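Local coordinates for protein ribokinase (Arabidopsis thaliana, PDB 6ILS) that catalyses the magnesium- and ATP-dependent phosphorylation of D-ribose at O-5, giving D-ribose 5-phosphate, at residues T56-G68 with H83-H97. Numbering follows the deposited sequence.
Sequences TYFVGRLGEDAHG and HLDYVRSVNNEPTGH
Strands 56-63 and 87-90 are the parallel arms of a beta-alpha-beta unit joined through helix 66-75; strand 87-90 is an outermost strand of the large sheet within this chain of the PfkB-family kinase. L62 binds on both sides of S89: its N donates to R88 O (2.9 Å) and its O accepts from V90 N. On one face the R61 and R88 side chains run side by side, guanidinium planes 10° apart; R88 is salt-bridged to D129, which probably eases the like charges. On the other, L62 CD1 meets V87 CG1 at 3.7 Å. Near the start of 56-63, the Y57 ring makes an offset stack with H83, which precedes strand 87-90, and H83 CB lies 3.5 Å from the Y57 ring centroid. At the far end D65 is the N-cap of helix 66-75, OD1 accepting from G68 N (2.8 Å). D65 CG sits between the backbone N and the carbonyl carbon (chi1 50°), which turns the carboxylate to T95: D65 OD1 accepts from T95 OG1 at 2.7 Å, and D65 OD2 takes T95 N at 3.0 Å through its syn lone pair. Replacing D65 by an alanine would remove both carboxylate oxygens, which would probably leave G68 N uncapped and T95 freer to turn. T95 OG1 also accepts from G63 N at 2.8 Å.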
ATOM      1  N   THR B  56      25.886  -0.107 -11.192  1.00 19.69           N
ATOM      2  CA  THR B  56      24.889   0.914 -10.855  1.00 19.07           C
ATOM      3  C   THR B  56      24.638   1.008  -9.349  1.00 20.02           C
ATOM      4  O   THR B  56      24.378  -0.008  -8.696  1.00 20.57           O
ATOM      5  CB  THR B  56      23.552   0.620 -11.568  1.00 19.38           C
ATOM      6  OG1 THR B  56      23.752   0.649 -12.988  1.00 22.44           O
ATOM      7  CG2 THR B  56      22.499   1.654 -11.197  1.00 19.21           C
ATOM      8  N   TYR B  57      24.724   2.223  -8.808  1.00 17.51           N
ATOM      9  CA  TYR B  57      24.422   2.513  -7.417  1.00 19.35           C
ATOM     10  C   TYR B  57      23.136   3.321  -7.332  1.00 20.66           C
ATOM     11  O   TYR B  57      22.914   4.220  -8.143  1.00 18.22           O
ATOM     12  CB  TYR B  57      25.555   3.329  -6.761  1.00 20.19           C
ATOM     13  CG  TYR B  57      26.783   2.518  -6.472  1.00 21.35           C
ATOM     14  CD1 TYR B  57      27.647   2.152  -7.494  1.00 22.30           C
ATOM     15  CD2 TYR B  57      27.072   2.096  -5.183  1.00 22.28           C
ATOM     16  CE1 TYR B  57      28.763   1.390  -7.245  1.00 28.46           C
ATOM     17  CE2 TYR B  57      28.193   1.329  -4.923  1.00 23.63           C
ATOM     18  CZ  TYR B  57      29.034   0.985  -5.954  1.00 26.65           C
ATOM     19  OH  TYR B  57      30.149   0.227  -5.710  1.00 29.22           O
ATOM     20  N   PHE B  58      22.311   3.026  -6.334  1.00 18.46           N
ATOM     21  CA  PHE B  58      21.141   3.837  -6.053  1.00 17.87           C
ATOM     22  C   PHE B  58      21.352   4.527  -4.717  1.00 19.80           C
ATOM     23  O   PHE B  58      21.604   3.866  -3.705  1.00 18.79           O
ATOM     24  CB  PHE B  58      19.858   2.982  -6.027  1.00 16.98           C
ATOM     25  CG  PHE B  58      18.633   3.740  -5.579  1.00 15.16           C
ATOM     26  CD1 PHE B  58      18.208   4.869  -6.272  1.00 15.46           C
ATOM     27  CD2 PHE B  58      17.900   3.318  -4.492  1.00 15.91           C
ATOM     28  CE1 PHE B  58      17.094   5.586  -5.884  1.00 17.12           C
ATOM     29  CE2 PHE B  58      16.767   4.023  -4.088  1.00 20.69           C
ATOM     30  CZ  PHE B  58      16.353   5.158  -4.792  1.00 18.86           C
ATOM     31  N   VAL B  59      21.274   5.855  -4.728  1.00 19.04           N
ATOM     32  CA  VAL B  59      21.319   6.648  -3.508  1.00 17.74           C
ATOM     33  C   VAL B  59      19.925   7.167  -3.186  1.00 19.45           C
ATOM     34  O   VAL B  59      19.326   7.949  -3.942  1.00 16.66           O
ATOM     35  CB  VAL B  59      22.297   7.833  -3.635  1.00 17.23           C
ATOM     36  CG1 VAL B  59      22.320   8.652  -2.326  1.00 20.02           C
ATOM     37  CG2 VAL B  59      23.671   7.336  -4.020  1.00 19.99           C
ATOM     38  N   GLY B  60      19.378   6.725  -2.062  1.00 17.73           N
ATOM     39  CA  GLY B  60      18.002   7.042  -1.779  1.00 19.33           C
ATOM     40  C   GLY B  60      17.689   6.812  -0.314  1.00 20.22           C
ATOM     41  O   GLY B  60      18.528   6.302   0.422  1.00 19.22           O
ATOM     42  N   ARG B  61      16.473   7.175   0.077  1.00 18.01           N
ATOM     43  CA  ARG B  61      16.009   7.075   1.466  1.00 18.77           C
ATOM     44  C   ARG B  61      14.739   6.257   1.539  1.00 23.49           C
ATOM     45  O   ARG B  61      13.775   6.543   0.825  1.00 21.38           O
ATOM     46  CB  ARG B  61      15.748   8.458   2.058  1.00 19.59           C
ATOM     47  CG  ARG B  61      16.999   9.297   2.230  1.00 23.84           C
ATOM     48  CD  ARG B  61      17.973   8.576   3.129  1.00 29.79           C
ATOM     49  NE  ARG B  61      19.185   9.348   3.368  1.00 29.39           N
ATOM     50  CZ  ARG B  61      20.298   9.209   2.660  1.00 31.43           C
ATOM     51  NH1 ARG B  61      20.346   8.338   1.653  1.00 25.85           N
ATOM     52  NH2 ARG B  61      21.364   9.945   2.955  1.00 35.80           N
ATOM     53  N   LEU B  62      14.742   5.260   2.421  1.00 23.17           N
ATOM     54  CA  LEU B  62      13.600   4.381   2.620  1.00 21.20           C
ATOM     55  C   LEU B  62      13.115   4.457   4.055  1.00 26.38           C
ATOM     56  O   LEU B  62      13.881   4.831   4.936  1.00 25.19           O
ATOM     57  CB  LEU B  62      13.970   2.933   2.299  1.00 23.66           C
ATOM     58  CG  LEU B  62      14.451   2.662   0.881  1.00 23.17           C
ATOM     59  CD1 LEU B  62      14.781   1.188   0.743  1.00 24.80           C
ATOM     60  CD2 LEU B  62      13.352   3.067  -0.079  1.00 19.47           C
ATOM     61  N   GLY B  63      11.854   4.102   4.291  1.00 24.34           N
ATOM     62  CA  GLY B  63      11.392   3.867   5.654  1.00 27.08           C
ATOM     63  C   GLY B  63      11.767   2.456   6.060  1.00 27.24           C
ATOM     64  O   GLY B  63      12.029   1.611   5.210  1.00 23.74           O
ATOM     65  N   GLU B  64      11.818   2.190   7.363  1.00 31.77           N
ATOM     66  CA  GLU B  64      12.064   0.834   7.833  1.00 31.74           C
ATOM     67  C   GLU B  64      10.713   0.139   7.920  1.00 34.90           C
ATOM     68  O   GLU B  64      10.153  -0.014   9.009  1.00 34.06           O
ATOM     69  CB  GLU B  64      12.781   0.832   9.193  1.00 34.46           C
ATOM     70  CG  GLU B  64      14.238   1.307   9.132  1.00 34.83           C
ATOM     71  CD  GLU B  64      14.802   1.708  10.495  1.00 44.04           C
ATOM     72  OE1 GLU B  64      14.178   1.373  11.520  1.00 44.90           O
ATOM     73  OE2 GLU B  64      15.870   2.363  10.536  1.00 48.67           O
ATOM     74  N   ASP B  65      10.178  -0.248   6.764  1.00 30.34           N
ATOM     75  CA  ASP B  65       8.835  -0.819   6.683  1.00 27.49           C
ATOM     76  C   ASP B  65       8.758  -1.841   5.557  1.00 27.13           C
ATOM     77  O   ASP B  65       9.753  -2.124   4.899  1.00 24.93           O
ATOM     78  CB  ASP B  65       7.773   0.281   6.498  1.00 30.46           C
ATOM     79  CG  ASP B  65       8.105   1.262   5.356  1.00 28.80           C
ATOM     80  OD1 ASP B  65       8.796   0.864   4.400  1.00 25.78           O
ATOM     81  OD2 ASP B  65       7.661   2.430   5.433  1.00 28.34           O
ATOM     82  N   ALA B  66       7.571  -2.405   5.344  1.00 25.29           N
ATOM     83  CA  ALA B  66       7.398  -3.460   4.357  1.00 28.19           C
ATOM     84  C   ALA B  66       7.603  -2.949   2.920  1.00 22.61           C
ATOM     85  O   ALA B  66       8.147  -3.661   2.077  1.00 23.48           O
ATOM     86  CB  ALA B  66       6.002  -4.098   4.505  1.00 28.73           C
ATOM     87  N   HIS B  67       7.154  -1.727   2.656  1.00 25.64           N
ATOM     88  CA  HIS B  67       7.368  -1.090   1.348  1.00 25.25           C
ATOM     89  C   HIS B  67       8.864  -0.882   1.070  1.00 24.52           C
ATOM     90  O   HIS B  67       9.333  -1.053  -0.068  1.00 24.52           O
ATOM     91  CB  HIS B  67       6.647   0.252   1.279  1.00 23.97           C
ATOM     92  CG  HIS B  67       5.159   0.144   1.153  1.00 23.40           C
ATOM     93  ND1 HIS B  67       4.314   1.185   1.471  1.00 23.17           N
ATOM     94  CD2 HIS B  67       4.364  -0.866   0.722  1.00 25.07           C
ATOM     95  CE1 HIS B  67       3.063   0.820   1.254  1.00 26.27           C
ATOM     96  NE2 HIS B  67       3.065  -0.415   0.790  1.00 22.73           N
ATOM     97  N   GLY B  68       9.595  -0.502   2.113  1.00 26.58           N
ATOM     98  CA  GLY B  68      11.036  -0.339   2.029  1.00 23.16           C
ATOM     99  C   GLY B  68      11.712  -1.637   1.668  1.00 25.66           C
ATOM    100  O   GLY B  68      12.628  -1.669   0.847  1.00 25.17           O
ATOM    101  N   HIS B  83      23.791  -1.885  -6.710  1.00 20.63           N
ATOM    102  CA  HIS B  83      24.549  -1.713  -5.471  1.00 22.77           C
ATOM    103  C   HIS B  83      23.780  -0.792  -4.531  1.00 23.22           C
ATOM    104  O   HIS B  83      23.496   0.360  -4.876  1.00 20.46           O
ATOM    105  CB  HIS B  83      25.943  -1.155  -5.755  1.00 24.70           C
ATOM    106  CG  HIS B  83      26.820  -2.094  -6.519  1.00 27.22           C
ATOM    107  ND1 HIS B  83      26.756  -2.220  -7.891  1.00 31.56           N
ATOM    108  CD2 HIS B  83      27.773  -2.962  -6.106  1.00 30.74           C
ATOM    109  CE1 HIS B  83      27.637  -3.120  -8.292  1.00 31.79           C
ATOM    110  NE2 HIS B  83      28.267  -3.587  -7.228  1.00 36.51           N
ATOM    111  N   LEU B  84      23.443  -1.296  -3.341  1.00 20.15           N
ATOM    112  CA  LEU B  84      22.595  -0.566  -2.409  1.00 23.42           C
ATOM    113  C   LEU B  84      23.336   0.045  -1.215  1.00 23.84           C
ATOM    114  O   LEU B  84      22.695   0.481  -0.263  1.00 22.28           O
ATOM    115  CB  LEU B  84      21.484  -1.488  -1.894  1.00 25.14           C
ATOM    116  CG  LEU B  84      20.540  -1.982  -3.007  1.00 24.27           C
ATOM    117  CD1 LEU B  84      19.429  -2.870  -2.458  1.00 27.43           C
ATOM    118  CD2 LEU B  84      19.941  -0.783  -3.720  1.00 24.10           C
ATOM    119  N   ASP B  85      24.668   0.101  -1.280  1.00 27.40           N
ATOM    120  CA  ASP B  85      25.474   0.566  -0.137  1.00 25.96           C
ATOM    121  C   ASP B  85      25.027   1.924   0.416  1.00 27.10           C
ATOM    122  O   ASP B  85      25.137   2.168   1.622  1.00 26.83           O
ATOM    123  CB  ASP B  85      26.972   0.653  -0.492  1.00 28.31           C
ATOM    124  CG  ASP B  85      27.440  -0.446  -1.441  1.00 35.72           C
ATOM    125  OD1 ASP B  85      26.633  -1.289  -1.887  1.00 37.10           O
ATOM    126  OD2 ASP B  85      28.660  -0.496  -1.702  1.00 45.73           O
ATOM    127  N   TYR B  86      24.530   2.809  -0.447  1.00 24.89           N
ATOM    128  CA  TYR B  86      24.225   4.173  -0.031  1.00 24.86           C
ATOM    129  C   TYR B  86      22.745   4.451   0.126  1.00 26.10           C
ATOM    130  O   TYR B  86      22.320   5.600   0.189  1.00 29.21           O
ATOM    131  CB  TYR B  86      24.833   5.168  -1.016  1.00 26.00           C
ATOM    132  CG  TYR B  86      26.321   5.047  -1.041  1.00 26.25           C
ATOM    133  CD1 TYR B  86      27.112   5.786  -0.172  1.00 32.93           C
ATOM    134  CD2 TYR B  86      26.941   4.179  -1.916  1.00 24.72           C
ATOM    135  CE1 TYR B  86      28.487   5.658  -0.181  1.00 33.98           C
ATOM    136  CE2 TYR B  86      28.309   4.046  -1.931  1.00 28.64           C
ATOM    137  CZ  TYR B  86      29.077   4.783  -1.063  1.00 31.55           C
ATOM    138  OH  TYR B  86      30.449   4.641  -1.093  1.00 34.81           O
ATOM    139  N   VAL B  87      21.963   3.388   0.206  1.00 25.13           N
ATOM    140  CA  VAL B  87      20.576   3.518   0.591  1.00 24.75           C
ATOM    141  C   VAL B  87      20.541   3.591   2.109  1.00 29.59           C
ATOM    142  O   VAL B  87      21.193   2.797   2.784  1.00 31.35           O
ATOM    143  CB  VAL B  87      19.721   2.333   0.096  1.00 25.17           C
ATOM    144  CG1 VAL B  87      18.296   2.482   0.593  1.00 30.84           C
ATOM    145  CG2 VAL B  87      19.753   2.238  -1.443  1.00 24.05           C
ATOM    146  N   ARG B  88      19.813   4.558   2.643  1.00 25.08           N
ATOM    147  CA  ARG B  88      19.623   4.645   4.083  1.00 30.01           C
ATOM    148  C   ARG B  88      18.149   4.537   4.414  1.00 29.55           C
ATOM    149  O   ARG B  88      17.307   5.054   3.680  1.00 26.01           O
ATOM    150  CB  ARG B  88      20.183   5.956   4.637  1.00 31.70           C
ATOM    151  CG  ARG B  88      21.685   6.069   4.577  1.00 40.16           C
ATOM    152  CD  ARG B  88      22.171   7.254   5.400  1.00 49.86           C
ATOM    153  NE  ARG B  88      23.613   7.454   5.262  1.00 69.23           N
ATOM    154  CZ  ARG B  88      24.317   8.347   5.953  1.00 66.81           C
ATOM    155  NH1 ARG B  88      23.714   9.126   6.843  1.00 68.31           N
ATOM    156  NH2 ARG B  88      25.627   8.457   5.757  1.00 69.19           N
ATOM    157  N   SER B  89      17.841   3.868   5.523  1.00 29.87           N
ATOM    158  CA  SER B  89      16.460   3.732   5.981  1.00 31.30           C
ATOM    159  C   SER B  89      16.266   4.442   7.326  1.00 36.12           C
ATOM    160  O   SER B  89      17.174   4.450   8.158  1.00 36.96           O
ATOM    161  CB  SER B  89      16.076   2.257   6.097  1.00 31.46           C
ATOM    162  OG  SER B  89      16.314   1.566   4.877  1.00 36.66           O
ATOM    163  N   VAL B  90      15.098   5.049   7.525  1.00 34.26           N
ATOM    164  CA  VAL B  90      14.794   5.778   8.761  1.00 32.50           C
ATOM    165  C   VAL B  90      13.530   5.198   9.398  1.00 36.26           C
ATOM    166  O   VAL B  90      12.691   4.626   8.706  1.00 31.32           O
ATOM    167  CB  VAL B  90      14.594   7.296   8.510  1.00 35.67           C
ATOM    168  CG1 VAL B  90      15.879   7.941   7.986  1.00 32.86           C
ATOM    169  CG2 VAL B  90      13.426   7.538   7.546  1.00 31.58           C
ATOM    170  N   ASN B  91      13.369   5.346  10.709  1.00 37.74           N
ATOM    171  CA  ASN B  91      12.181   4.773  11.339  1.00 38.38           C
ATOM    172  C   ASN B  91      11.117   5.811  11.656  1.00 40.32           C
ATOM    173  O   ASN B  91      10.085   5.485  12.246  1.00 40.32           O
ATOM    174  CB  ASN B  91      12.558   4.000  12.608  1.00 45.58           C
ATOM    175  CG  ASN B  91      13.295   4.853  13.630  1.00 46.39           C
ATOM    176  OD1 ASN B  91      13.088   6.063  13.724  1.00 44.43           O
ATOM    177  ND2 ASN B  91      14.159   4.212  14.412  1.00 50.90           N
ATOM    178  N   ASN B  92      11.356   7.056  11.253  1.00 36.23           N
ATOM    179  CA  ASN B  92      10.412   8.130  11.531  1.00 36.66           C
ATOM    180  C   ASN B  92       9.721   8.690  10.282  1.00 37.09           C
ATOM    181  O   ASN B  92       8.973   9.660  10.367  1.00 36.85           O
ATOM    182  CB  ASN B  92      11.118   9.261  12.276  1.00 38.18           C
ATOM    183  CG  ASN B  92      12.178   9.935  11.433  1.00 45.04           C
ATOM    184  OD1 ASN B  92      12.669   9.360  10.456  1.00 40.95           O
ATOM    185  ND2 ASN B  92      12.548  11.158  11.810  1.00 44.88           N
ATOM    186  N   GLU B  93       9.989   8.089   9.123  1.00 34.34           N
ATOM    187  CA  GLU B  93       9.259   8.425   7.900  1.00 33.85           C
ATOM    188  C   GLU B  93       8.900   7.138   7.175  1.00 25.71           C
ATOM    189  O   GLU B  93       9.673   6.184   7.209  1.00 27.96           O
ATOM    190  CB  GLU B  93      10.093   9.335   6.984  1.00 31.16           C
ATOM    191  CG  GLU B  93      10.447  10.686   7.586  1.00 32.05           C
ATOM    192  CD  GLU B  93       9.258  11.622   7.682  1.00 38.65           C
ATOM    193  OE1 GLU B  93       8.216  11.333   7.058  1.00 36.21           O
ATOM    194  OE2 GLU B  93       9.370  12.663   8.367  1.00 42.60           O
ATOM    195  N   PRO B  94       7.734   7.107   6.512  1.00 27.20           N
ATOM    196  CA  PRO B  94       7.379   5.933   5.708  1.00 26.20           C
ATOM    197  C   PRO B  94       8.089   5.951   4.355  1.00 24.97           C
ATOM    198  O   PRO B  94       8.350   7.042   3.847  1.00 25.17           O
ATOM    199  CB  PRO B  94       5.873   6.083   5.525  1.00 28.67           C
ATOM    200  CG  PRO B  94       5.659   7.568   5.515  1.00 30.49           C
ATOM    201  CD  PRO B  94       6.713   8.168   6.419  1.00 26.68           C
ATOM    202  N   THR B  95       8.406   4.781   3.803  1.00 25.09           N
ATOM    203  CA  THR B  95       8.842   4.682   2.402  1.00 25.32           C
ATOM    204  C   THR B  95       7.798   5.394   1.546  1.00 25.78           C
ATOM    205  O   THR B  95       6.597   5.249   1.785  1.00 24.28           O
ATOM    206  CB  THR B  95       9.004   3.200   1.972  1.00 22.05           C
ATOM    207  OG1 THR B  95      10.023   2.585   2.771  1.00 21.79           O
ATOM    208  CG2 THR B  95       9.362   3.047   0.478  1.00 21.17           C
ATOM    209  N   GLY B  96       8.241   6.188   0.579  1.00 20.98           N
ATOM    210  CA  GLY B  96       7.318   6.874  -0.304  1.00 22.47           C
ATOM    211  C   GLY B  96       6.444   5.885  -1.054  1.00 22.42           C
ATOM    212  O   GLY B  96       6.827   4.748  -1.321  1.00 22.76           O
ATOM    213  N   HIS B  97       5.237   6.310  -1.377  1.00 26.40           N
ATOM    214  CA  HIS B  97       4.363   5.447  -2.142  1.00 25.48           C
ATOM    215  C   HIS B  97       3.402   6.275  -2.973  1.00 30.45           C
ATOM    216  O   HIS B  97       3.230   7.479  -2.743  1.00 33.14           O
ATOM    217  CB  HIS B  97       3.610   4.458  -1.222  1.00 26.73           C
ATOM    218  CG  HIS B  97       3.011   5.079   0.002  1.00 26.46           C
ATOM    219  ND1 HIS B  97       3.771   5.495   1.074  1.00 28.89           N
ATOM    220  CD2 HIS B  97       1.720   5.298   0.351  1.00 31.51           C
ATOM    221  CE1 HIS B  97       2.975   5.978   2.015  1.00 32.67           C
ATOM    222  NE2 HIS B  97       1.724   5.861   1.604  1.00 33.08           N
TER
HETATM  223  O   HOH W   1      24.072   2.658  -3.199  1.00 21.60           O
HETATM  224  O   HOH W   2      11.198   6.071  -0.067  1.00 20.69           O
HETATM  225  O   HOH W   3      23.256   7.743   1.283  1.00 40.18           O
HETATM  226  O   HOH W   4      14.136  -0.274   4.675  1.00 38.07           O
HETATM  227  O   HOH W   5       5.309   3.163   3.022  1.00 26.03           O